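PDB 6OUX: threonine phosphate decarboxylase-like enzyme from Sulfurospirillum multivorans, which catalyses the pyridoxal phosphate-dependent decarboxylation of L-serine O-phosphate to ethanolamine O-phosphate, a precursor in norcobamide biosynthesis. Local coordinates for residues Y155-A159 / D160-Q164; F131-Y134 / Y135-V138; M6-R9 / N10-F13; G372-R375 / E376-N379; R284-R288 / E289-K293. All coordinates share one frame; numbering follows the deposited sequence.

Interaction 1. Residues Y155-A159 / D160-Q164; sequences YSFDA and DKYCQ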
# COMPACT_ATOMS: atom_id res chain seq x y z
N TYR A 155 -23.56 -2.16 25.04
CA TYR A 155 -23.07 -1.34 23.93
C TYR A 155 -23.92 -1.49 22.68
O TYR A 155 -23.45 -1.17 21.58
CB TYR A 155 -21.62 -1.67 23.59
CG TYR A 155 -20.68 -1.32 24.74
CD1 TYR A 155 -20.39 0.02 25.05
CD2 TYR A 155 -20.13 -2.31 25.52
CE1 TYR A 155 -19.57 0.34 26.07
CE2 TYR A 155 -19.28 -2.00 26.54
CZ TYR A 155 -19.02 -0.66 26.85
OH TYR A 155 -18.15 -0.36 27.88
N SER A 156 -25.16 -1.90 22.89
CA SER A 156 -26.18 -2.09 21.86
C SER A 156 -26.53 -0.75 21.28
O SER A 156 -26.72 0.23 22.01
CB SER A 156 -27.45 -2.67 22.51
OG SER A 156 -28.42 -3.03 21.58
N PHE A 157 -26.59 -0.72 19.97
CA PHE A 157 -26.83 0.48 19.20
C PHE A 157 -28.35 0.74 19.18
O PHE A 157 -29.13 -0.01 18.55
CB PHE A 157 -26.30 0.23 17.80
CG PHE A 157 -26.36 1.40 16.93
CD1 PHE A 157 -25.40 2.39 17.03
CD2 PHE A 157 -27.40 1.54 16.04
CE1 PHE A 157 -25.47 3.51 16.22
CE2 PHE A 157 -27.48 2.63 15.23
CZ PHE A 157 -26.52 3.61 15.31
N ASP A 158 -28.77 1.75 19.92
CA ASP A 158 -30.17 2.16 19.91
C ASP A 158 -30.45 3.10 18.66
O ASP A 158 -30.04 4.28 18.62
CB ASP A 158 -30.51 2.83 21.23
CG ASP A 158 -31.94 3.39 21.27
OD1 ASP A 158 -32.53 3.66 20.21
OD2 ASP A 158 -32.45 3.56 22.39
N ALA A 159 -31.15 2.55 17.69
CA ALA A 159 -31.27 3.13 16.34
C ALA A 159 -32.15 4.40 16.29
O ALA A 159 -31.83 5.35 15.59
CB ALA A 159 -31.81 2.11 15.38
N ASP A 160 -33.25 4.37 17.02
CA ASP A 160 -34.10 5.54 17.16
C ASP A 160 -33.37 6.73 17.78
O ASP A 160 -33.51 7.89 17.26
CB ASP A 160 -35.35 5.18 17.95
CG ASP A 160 -36.29 6.36 18.13
OD1 ASP A 160 -37.06 6.70 17.20
OD2 ASP A 160 -36.26 6.97 19.21
N LYS A 161 -32.64 6.48 18.88
CA LYS A 161 -31.95 7.58 19.57
C LYS A 161 -30.85 8.11 18.73
O LYS A 161 -30.58 9.30 18.73
CB LYS A 161 -31.40 7.20 20.95
CG LYS A 161 -32.51 7.04 21.97
CD LYS A 161 -32.03 6.46 23.29
CE LYS A 161 -33.23 6.11 24.18
NZ LYS A 161 -32.74 5.60 25.48
N TYR A 162 -30.18 7.22 18.06
CA TYR A 162 -29.11 7.60 17.15
C TYR A 162 -29.66 8.52 16.05
O TYR A 162 -29.08 9.56 15.80
CB TYR A 162 -28.54 6.38 16.53
CG TYR A 162 -27.45 6.71 15.55
CD1 TYR A 162 -26.18 7.10 16.00
CD2 TYR A 162 -27.68 6.65 14.21
CE1 TYR A 162 -25.17 7.37 15.11
CE2 TYR A 162 -26.69 6.94 13.30
CZ TYR A 162 -25.46 7.32 13.74
OH TYR A 162 -24.49 7.63 12.82
N CYS A 163 -30.76 8.14 15.42
CA CYS A 163 -31.37 8.95 14.39
C CYS A 163 -31.75 10.35 14.89
O CYS A 163 -31.53 11.32 14.21
CB CYS A 163 -32.59 8.26 13.84
SG CYS A 163 -32.14 6.92 12.74
N GLN A 164 -32.33 10.42 16.08
CA GLN A 164 -32.68 11.71 16.64
C GLN A 164 -31.42 12.59 16.90
O GLN A 164 -31.42 13.79 16.65
CB GLN A 164 -33.45 11.50 17.93
CG GLN A 164 -33.97 12.79 18.49
CD GLN A 164 -34.88 13.50 17.49
OE1 GLN A 164 -34.55 14.58 16.97
NE2 GLN A 164 -35.98 12.88 17.16
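The side chain of K161 passes obliquely across the carboxylate of D158, and the chain can be followed atom by atom. CB sits 3.8 Å from D158 OD1. CG then moves over to the other oxygen, and CD comes within 3.1 Å of D158 OD2. CE stays close to that same oxygen. NZ runs past it, and the salt bridge from K161 NZ to D158 OD2 is long at 3.7 Å. The chain is extended beyond CG, so methylenes rather than the ammonium make the closest approach. D158 OD1 does a different job. It accepts from K161 N at 3.1 Å in a nearly straight bond (172°), the donor standing above the carboxylate plane. D158 reaches this place with CG anti to its backbone N (chi1 176°). Its carbonyl also accepts from Y162 N, and A159 O accepts from C163 N, so the first turn is held by side chain and backbone together. F157 brings its CZ over one face of the Y162 ring, 3.2 Å from Y162 CG. The two ring planes meet obliquely at 53°. L195 and L176 border both rings, and F147 meets Y162 edge-to-face. This is an aspartate N-cap, opening helix 159-169 in the beta-alpha-beta crossover from strand 143-148 to strand 173-177.

Interaction 2. Residues F131-Y134 / Y135-V138; sequences FSSY and YEFV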
# COMPACT_ATOMS: atom_id res chain seq x y z
N PHE A 131 -12.85 1.06 18.00
CA PHE A 131 -11.45 0.69 18.08
C PHE A 131 -10.52 1.67 17.37
O PHE A 131 -9.50 2.05 17.92
CB PHE A 131 -11.20 -0.70 17.51
CG PHE A 131 -9.86 -1.26 17.87
CD1 PHE A 131 -9.69 -1.95 19.04
CD2 PHE A 131 -8.76 -1.07 17.06
CE1 PHE A 131 -8.43 -2.49 19.42
CE2 PHE A 131 -7.51 -1.62 17.40
CZ PHE A 131 -7.36 -2.33 18.59
N SER A 132 -10.85 2.04 16.14
CA SER A 132 -10.08 3.03 15.38
C SER A 132 -10.45 4.46 15.71
O SER A 132 -11.61 4.76 15.91
CB SER A 132 -10.32 2.83 13.91
OG SER A 132 -10.10 1.50 13.57
N SER A 133 -9.47 5.34 15.83
CA SER A 133 -9.74 6.75 16.00
C SER A 133 -9.86 7.29 14.60
O SER A 133 -9.08 6.92 13.71
CB SER A 133 -8.62 7.51 16.75
OG SER A 133 -9.12 7.93 18.00
N TYR A 134 -10.86 8.11 14.39
CA TYR A 134 -11.04 8.69 13.09
C TYR A 134 -10.84 10.23 13.20
O TYR A 134 -10.58 10.87 12.18
CB TYR A 134 -12.43 8.31 12.51
CG TYR A 134 -12.76 6.78 12.39
CD1 TYR A 134 -12.33 6.02 11.31
CD2 TYR A 134 -13.50 6.12 13.38
CE1 TYR A 134 -12.64 4.66 11.18
CE2 TYR A 134 -13.82 4.75 13.29
CZ TYR A 134 -13.37 4.03 12.19
OH TYR A 134 -13.65 2.66 12.08
N TYR A 135 -10.94 10.81 14.41
CA TYR A 135 -10.82 12.26 14.60
C TYR A 135 -9.49 12.82 14.06
O TYR A 135 -9.47 13.95 13.68
CB TYR A 135 -11.05 12.73 16.06
CG TYR A 135 -9.83 12.52 16.91
CD1 TYR A 135 -9.55 11.26 17.46
CD2 TYR A 135 -8.92 13.54 17.12
CE1 TYR A 135 -8.41 11.02 18.21
CE2 TYR A 135 -7.76 13.31 17.88
CZ TYR A 135 -7.51 12.04 18.40
OH TYR A 135 -6.38 11.76 19.13
N GLU A 136 -8.39 12.04 14.01
CA GLU A 136 -7.12 12.61 13.49
C GLU A 136 -7.15 12.76 12.00
O GLU A 136 -6.27 13.39 11.44
CB GLU A 136 -5.86 11.79 13.83
CG GLU A 136 -5.75 11.23 15.23
CD GLU A 136 -6.17 9.79 15.23
OE1 GLU A 136 -7.30 9.55 14.73
OE2 GLU A 136 -5.37 8.92 15.65
N PHE A 137 -8.15 12.23 11.32
CA PHE A 137 -8.09 12.29 9.87
C PHE A 137 -8.98 13.34 9.21
O PHE A 137 -8.84 13.60 8.01
CB PHE A 137 -8.23 10.87 9.37
CG PHE A 137 -7.08 10.01 9.84
CD1 PHE A 137 -5.86 10.04 9.15
CD2 PHE A 137 -7.17 9.26 11.00
CE1 PHE A 137 -4.78 9.29 9.57
CE2 PHE A 137 -6.09 8.50 11.44
CZ PHE A 137 -4.89 8.52 10.72
N VAL A 138 -9.82 14.00 10.00
CA VAL A 138 -10.69 15.03 9.48
C VAL A 138 -9.85 16.31 9.30
O VAL A 138 -8.82 16.47 9.97
CB VAL A 138 -11.91 15.31 10.39
CG1 VAL A 138 -12.69 14.02 10.70
CG2 VAL A 138 -11.54 16.04 11.69
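S133 and Y135 meet because the Y135 ring is swung between its own backbone N and carbonyl carbon (chi1 80°), while E136 bends back at chi2 (98°) to reach S133 from another direction. The motif is a tight turn from Y134 to F137, with type I angles at Y135 and E136. It lies in the loop between strands 123-128 and 143-148 of the aminotransferase fold. F137 N donates to Y134 O at 2.9 Å, and the donor stands above the carbonyl plane. The serine touches with two different atoms. S133 CB lies 3.2 Å from E136 OE1. That carboxylate oxygen is also near S133 O, but both are acceptors, so no hydrogen bond joins them. Y135 has the CG methylene of E136 over one face of its ring, so the glutamate passes over the tyrosine on its way back to the serine. F137 turns the edge of its ring to the carbonyls of S133 and Y134, and F137 CD2 is 4.1 Å from S133 O. Y134 faces inward instead. Its ring packs on I112 and L116 of helix 108-116 and on L126, and its side chain is about 5 Å from that of N181, which probably binds O-phospho-L-serine. F131, at the start of the segment, makes a cation-pi contact with R369, probably another substrate-binding residue. Just before the turn, S133 OG sits at the edge of the Y135 ring, near its plane, 3.2 Å from Y135 CE1.

Interaction 3. Residues M6-R9 / N10-F13; sequences MNAR and NTQF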
# COMPACT_ATOMS: atom_id res chain seq x y z
N MET A 6 0.27 -13.59 45.89
CA MET A 6 0.41 -14.48 44.74
C MET A 6 0.05 -13.70 43.47
O MET A 6 0.71 -13.80 42.44
CB MET A 6 -0.48 -15.76 44.92
CG MET A 6 -0.01 -16.73 46.03
SD MET A 6 -1.07 -18.21 46.38
CE MET A 6 0.20 -19.24 47.14
N ASN A 7 -0.97 -12.86 43.57
CA ASN A 7 -1.36 -12.02 42.45
C ASN A 7 -0.42 -10.87 42.06
O ASN A 7 -0.65 -10.25 41.03
CB ASN A 7 -2.79 -11.53 42.65
CG ASN A 7 -3.80 -12.66 42.53
OD1 ASN A 7 -3.49 -13.76 42.03
ND2 ASN A 7 -5.01 -12.42 43.01
N ALA A 8 0.61 -10.59 42.87
CA ALA A 8 1.61 -9.59 42.50
C ALA A 8 2.87 -10.25 41.86
O ALA A 8 3.84 -9.54 41.57
CB ALA A 8 1.99 -8.77 43.73
N ARG A 9 2.82 -11.58 41.69
CA ARG A 9 3.88 -12.40 41.08
C ARG A 9 4.60 -11.80 39.86
O ARG A 9 5.79 -11.99 39.70
CB ARG A 9 3.26 -13.66 40.50
CG ARG A 9 3.40 -14.93 41.27
CD ARG A 9 2.54 -15.99 40.56
NE ARG A 9 1.09 -15.71 40.71
CZ ARG A 9 0.21 -15.53 39.73
NH1 ARG A 9 0.55 -15.61 38.45
NH2 ARG A 9 -1.06 -15.28 40.05
N ASN A 10 3.85 -11.19 38.96
CA ASN A 10 4.42 -10.76 37.65
C ASN A 10 4.67 -9.27 37.55
O ASN A 10 4.82 -8.72 36.45
CB ASN A 10 3.48 -11.18 36.50
CG ASN A 10 3.32 -12.70 36.36
OD1 ASN A 10 2.20 -13.20 36.14
ND2 ASN A 10 4.42 -13.43 36.44
N THR A 11 4.72 -8.60 38.71
CA THR A 11 4.74 -7.17 38.79
C THR A 11 5.92 -6.59 37.98
O THR A 11 5.75 -5.62 37.21
CB THR A 11 4.79 -6.68 40.29
OG1 THR A 11 3.58 -7.04 41.00
CG2 THR A 11 4.94 -5.21 40.39
N GLN A 12 7.09 -7.19 38.14
CA GLN A 12 8.32 -6.73 37.45
C GLN A 12 8.09 -6.77 35.95
O GLN A 12 8.25 -5.78 35.24
CB GLN A 12 9.54 -7.58 37.86
CG GLN A 12 10.84 -6.99 37.29
CD GLN A 12 12.12 -7.74 37.71
OE1 GLN A 12 12.10 -8.80 38.35
NE2 GLN A 12 13.23 -7.17 37.35
N PHE A 13 7.61 -7.90 35.48
CA PHE A 13 7.22 -8.02 34.08
C PHE A 13 6.16 -6.97 33.68
O PHE A 13 6.32 -6.22 32.70
CB PHE A 13 6.71 -9.42 33.81
CG PHE A 13 6.24 -9.62 32.40
CD1 PHE A 13 4.91 -9.29 32.01
CD2 PHE A 13 7.12 -10.11 31.43
CE1 PHE A 13 4.49 -9.47 30.72
CE2 PHE A 13 6.67 -10.28 30.14
CZ PHE A 13 5.37 -9.98 29.79
O HOH W 1 1.25 -10.14 38.72
O HOH W 2 7.86 -10.60 37.26
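The guanidinium of R9 and the amide of N10 lie side by side and point the same way, with their planes nearly perpendicular at 83°. The motif is a pair of type I beta turns, M6 to R9 and A8 to T11, that link helix 3-6 to helix 11-19. The main charged partner of the arginine is E349 on helix 339-350, which forms a salt bridge with R9 NH1. N10 packs beside the same helix, on V348 and E349. In the first turn R9 N donates to M6 O. R9 NE also approaches that carbonyl, but its bond is weak and strongly bent. In the second turn A8 O accepts twice from one residue. T11 N donates to it at 3.1 Å from above the carbonyl plane. The T11 hydroxyl donates as well, with OG1 2.6 Å from A8 O. T11 OG1 can reach back because it lies beside its own backbone N (chi1 -65°). N10 holds the N-cap position, but its side chain makes no capping bond. Water serves two backbone amides here. One molecule accepts from N10 N at 2.8 Å and donates to N7 O. A second accepts from F13 N, with its oxygen 3.2 Å away, and donates only weakly to R9 O.

Interaction 4. Residues G372-R375 / E376-N379; sequences GRTR and EENN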
# COMPACT_ATOMS: atom_id res chain seq x y z
N GLY A 372 -10.95 -14.69 18.02
CA GLY A 372 -11.30 -16.10 18.04
C GLY A 372 -10.28 -16.81 17.18
O GLY A 372 -9.92 -16.29 16.11
N ARG A 373 -9.71 -17.89 17.72
CA ARG A 373 -8.71 -18.69 16.99
C ARG A 373 -9.26 -20.07 16.53
O ARG A 373 -10.47 -20.22 16.30
CB ARG A 373 -7.44 -18.84 17.85
CG ARG A 373 -6.83 -17.54 18.32
CD ARG A 373 -6.83 -16.41 17.32
NE ARG A 373 -6.04 -16.71 16.14
CZ ARG A 373 -6.18 -16.08 14.98
NH1 ARG A 373 -7.08 -15.06 14.82
NH2 ARG A 373 -5.42 -16.47 13.96
N THR A 374 -8.40 -21.06 16.41
CA THR A 374 -8.83 -22.39 16.08
C THR A 374 -9.44 -22.98 17.36
O THR A 374 -9.22 -22.45 18.49
CB THR A 374 -7.63 -23.28 15.64
OG1 THR A 374 -6.70 -23.41 16.72
CG2 THR A 374 -6.90 -22.70 14.41
N ARG A 375 -10.11 -24.11 17.23
CA ARG A 375 -10.70 -24.79 18.38
C ARG A 375 -9.67 -25.09 19.44
O ARG A 375 -9.96 -24.89 20.61
CB ARG A 375 -11.54 -26.04 18.02
CG ARG A 375 -12.35 -26.59 19.22
CD ARG A 375 -13.02 -27.94 19.00
NE ARG A 375 -13.99 -27.84 17.92
CZ ARG A 375 -13.96 -28.53 16.77
NH1 ARG A 375 -13.00 -29.44 16.53
NH2 ARG A 375 -14.89 -28.31 15.86
N GLU A 376 -8.49 -25.60 19.04
CA GLU A 376 -7.45 -25.96 20.00
C GLU A 376 -6.94 -24.73 20.76
O GLU A 376 -6.78 -24.74 21.97
CB GLU A 376 -6.27 -26.65 19.29
CG GLU A 376 -6.11 -28.11 19.69
CD GLU A 376 -5.46 -28.94 18.58
OE1 GLU A 376 -4.28 -29.37 18.77
OE2 GLU A 376 -6.13 -29.14 17.53
N GLU A 377 -6.71 -23.66 20.02
CA GLU A 377 -6.23 -22.43 20.61
C GLU A 377 -7.30 -21.83 21.53
O GLU A 377 -6.97 -21.35 22.63
CB GLU A 377 -5.75 -21.47 19.53
CG GLU A 377 -4.47 -21.96 18.87
CD GLU A 377 -3.94 -21.03 17.84
OE1 GLU A 377 -2.74 -20.89 17.70
OE2 GLU A 377 -4.73 -20.50 17.08
N ASN A 378 -8.56 -21.83 21.12
CA ASN A 378 -9.61 -21.31 21.97
C ASN A 378 -9.65 -22.07 23.27
O ASN A 378 -9.83 -21.46 24.31
CB ASN A 378 -10.99 -21.30 21.30
CG ASN A 378 -11.06 -20.27 20.14
OD1 ASN A 378 -10.23 -19.36 20.07
ND2 ASN A 378 -11.93 -20.49 19.21
N ASN A 379 -9.47 -23.40 23.23
CA ASN A 379 -9.55 -24.19 24.46
C ASN A 379 -8.46 -23.74 25.42
O ASN A 379 -8.73 -23.57 26.61
CB ASN A 379 -9.45 -25.68 24.11
CG ASN A 379 -9.81 -26.59 25.27
OD1 ASN A 379 -10.91 -26.53 25.84
ND2 ASN A 379 -8.87 -27.50 25.63
O HOH W 3 -12.90 -19.01 16.62
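N378 reaches back from the helix and holds the backbone of R373 with both ends of its amide. Side chain-to-backbone bonds come first. N378 OD1 accepts from R373 N at 2.8 Å, close to the carbonyl plane of the amide. N378 ND2 returns a weak bond to R373 O at 3.3 Å. The amide swings back this way because CG lies beside its own backbone N (chi1 -68°). T374 OG1 accepts from E377 N, again weakly at 3.3 Å, but with a good angle of 164°. Its hydroxyl stands between backbone N and carbonyl carbon, facing the amide of E377.

Backbone bonds follow. N378 N donates to T374 O at 2.8 Å, almost straight, and N379 N donates to R375 O.

One water joins in. It donates to R373 O and accepts from N378 ND2, which also donates to E305. The buried amide is therefore well provided with partners. Replacing N378 by alanine removes both amide ends, which is likely to leave R373 N without its acceptor and E305 without this donor, and to free the chain before the helix to shift.

The charged contact is looser. E377 OE2 lies 3.3 Å from R373 CB but 4.1 Å from R373 NE, beyond a salt bridge, with guanidinium and carboxylate planes 50° apart.

Together these bonds make a threonine N-cap, with the N378 side chain bonded back to the chain before the helix. They start helix 375-388 just after strand 367-371, which carries R369, a residue that probably binds the substrate.

Interaction 5. Residues R284-R288 / E289-K293; sequences RLFVR and EDFLK
L285 and F286 pack on F291 in a local contact round a helix-to-helix corner, where helix 277-286 ends and the long helix 289-314 begins. Its inner side is apolar. L285 CG lies over one face of the F291 ring in a CH-pi contact, 3.9 Å from the ring centroid. F286 runs alongside F291, the two rings oblique at 35°, with F286 CD1 3.8 Å from F291 CE2. F291 reaches L285 with CG anti to its backbone N (chi1 172°). Y62 of helix 53-68 meets F291 edge-to-face, and F246 stacks on F286. A leucine in place of F291 is likely to leave L285 without the flat face it rests on and to open a gap beside F286 and Y62.

The backbone turns through R288, whose carbonyl O accepts from L292 N at 2.9 Å. The outer side is charged. R288 NE and NH2 face the two oxygens of D290 edge on, the planes only 19° apart. Both bonds are weak, and R288 NH2 to D290 OD2 measures 3.4 Å. L285 CD1 covers one face of this guanidinium. With D290 at NE and NH2 and a salt bridge from E66 also at NH2, the arginine charge is probably compensated and its rotation restrained.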
# COMPACT_ATOMS: atom_id res chain seq x y z
N ARG A 284 -7.89 -11.75 -7.13
CA ARG A 284 -8.45 -12.57 -8.21
C ARG A 284 -8.85 -13.95 -7.71
O ARG A 284 -9.81 -14.53 -8.22
CB ARG A 284 -7.50 -12.72 -9.34
CG ARG A 284 -7.21 -11.43 -10.09
CD ARG A 284 -6.19 -11.71 -11.21
NE ARG A 284 -5.93 -10.47 -11.91
CZ ARG A 284 -6.68 -9.96 -12.88
NH1 ARG A 284 -7.73 -10.62 -13.37
NH2 ARG A 284 -6.35 -8.79 -13.38
N LEU A 285 -8.16 -14.45 -6.72
CA LEU A 285 -8.57 -15.66 -6.07
C LEU A 285 -9.94 -15.50 -5.41
O LEU A 285 -10.86 -16.29 -5.63
CB LEU A 285 -7.52 -16.05 -5.03
CG LEU A 285 -7.76 -17.38 -4.35
CD1 LEU A 285 -7.57 -18.54 -5.34
CD2 LEU A 285 -6.79 -17.44 -3.20
N PHE A 286 -10.07 -14.43 -4.64
CA PHE A 286 -11.21 -14.20 -3.73
C PHE A 286 -12.53 -14.11 -4.46
O PHE A 286 -13.56 -14.27 -3.82
CB PHE A 286 -11.02 -12.92 -2.91
CG PHE A 286 -9.90 -12.97 -1.92
CD1 PHE A 286 -9.26 -14.16 -1.56
CD2 PHE A 286 -9.44 -11.78 -1.34
CE1 PHE A 286 -8.21 -14.14 -0.65
CE2 PHE A 286 -8.39 -11.76 -0.45
CZ PHE A 286 -7.80 -12.93 -0.08
N VAL A 287 -12.50 -13.93 -5.78
CA VAL A 287 -13.74 -13.90 -6.58
C VAL A 287 -13.97 -15.09 -7.50
O VAL A 287 -15.00 -15.17 -8.19
CB VAL A 287 -13.90 -12.51 -7.28
CG1 VAL A 287 -13.77 -11.40 -6.24
CG2 VAL A 287 -12.88 -12.29 -8.39
N ARG A 288 -13.07 -16.07 -7.48
CA ARG A 288 -13.32 -17.29 -8.23
C ARG A 288 -14.40 -18.10 -7.54
O ARG A 288 -14.38 -18.26 -6.34
CB ARG A 288 -12.07 -18.13 -8.36
CG ARG A 288 -11.42 -18.05 -9.73
CD ARG A 288 -9.94 -18.18 -9.60
NE ARG A 288 -9.58 -19.47 -9.08
CZ ARG A 288 -8.34 -19.82 -8.75
NH1 ARG A 288 -7.35 -18.96 -8.81
NH2 ARG A 288 -8.11 -21.05 -8.33
N GLU A 289 -15.34 -18.60 -8.33
CA GLU A 289 -16.37 -19.56 -7.91
C GLU A 289 -15.86 -20.74 -7.08
O GLU A 289 -16.47 -21.10 -6.06
CB GLU A 289 -17.09 -20.09 -9.18
CG GLU A 289 -18.11 -21.21 -8.93
CD GLU A 289 -17.51 -22.61 -9.00
OE1 GLU A 289 -16.84 -22.93 -10.02
OE2 GLU A 289 -17.72 -23.41 -8.04
N ASP A 290 -14.85 -21.43 -7.58
CA ASP A 290 -14.32 -22.62 -6.93
C ASP A 290 -13.63 -22.33 -5.56
O ASP A 290 -13.77 -23.06 -4.58
CB ASP A 290 -13.35 -23.36 -7.86
CG ASP A 290 -12.23 -22.44 -8.44
OD1 ASP A 290 -12.50 -21.36 -9.01
OD2 ASP A 290 -11.05 -22.82 -8.37
N PHE A 291 -12.86 -21.24 -5.51
CA PHE A 291 -12.33 -20.77 -4.25
C PHE A 291 -13.48 -20.41 -3.29
O PHE A 291 -13.39 -20.72 -2.11
CB PHE A 291 -11.42 -19.56 -4.44
CG PHE A 291 -10.99 -18.92 -3.14
CD1 PHE A 291 -9.97 -19.43 -2.41
CD2 PHE A 291 -11.71 -17.84 -2.59
CE1 PHE A 291 -9.60 -18.86 -1.19
CE2 PHE A 291 -11.39 -17.28 -1.36
CZ PHE A 291 -10.33 -17.81 -0.65
N LEU A 292 -14.47 -19.67 -3.77
CA LEU A 292 -15.55 -19.18 -2.90
C LEU A 292 -16.34 -20.31 -2.25
O LEU A 292 -16.80 -20.17 -1.13
CB LEU A 292 -16.51 -18.23 -3.68
CG LEU A 292 -15.95 -16.81 -3.75
CD1 LEU A 292 -16.61 -15.94 -4.84
CD2 LEU A 292 -15.98 -16.15 -2.35
N LYS A 293 -16.47 -21.45 -2.98
CA LYS A 293 -17.09 -22.61 -2.38
C LYS A 293 -16.36 -23.11 -1.16
O LYS A 293 -16.97 -23.41 -0.14
CB LYS A 293 -17.23 -23.74 -3.40
CG LYS A 293 -17.88 -25.01 -2.83
CD LYS A 293 -18.23 -26.06 -3.93
CE LYS A 293 -19.37 -25.61 -4.86
NZ LYS A 293 -19.05 -24.61 -5.94

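From the N terminus the contacts come in series, and none nests or crosses. Each is local; interaction 3 spans two turns. Interaction 3 joins helix 3-6 to helix 11-19 and lies against helix 339-350. Interaction 2 turns the loop after strand 123-128, and interaction 1 starts the helix after strand 143-148. These two serve neighbouring strands of the seven-stranded sheet, with centres about 21 Å apart. Interaction 5 joins helix 277-286 to helix 289-314. Interaction 4 follows strand 367-371 of the other sheet and touches helix 289-314 further along, its centre about 26 Å from that of interaction 5. Interactions 2 and 4 lie on opposite sides of the chain centre.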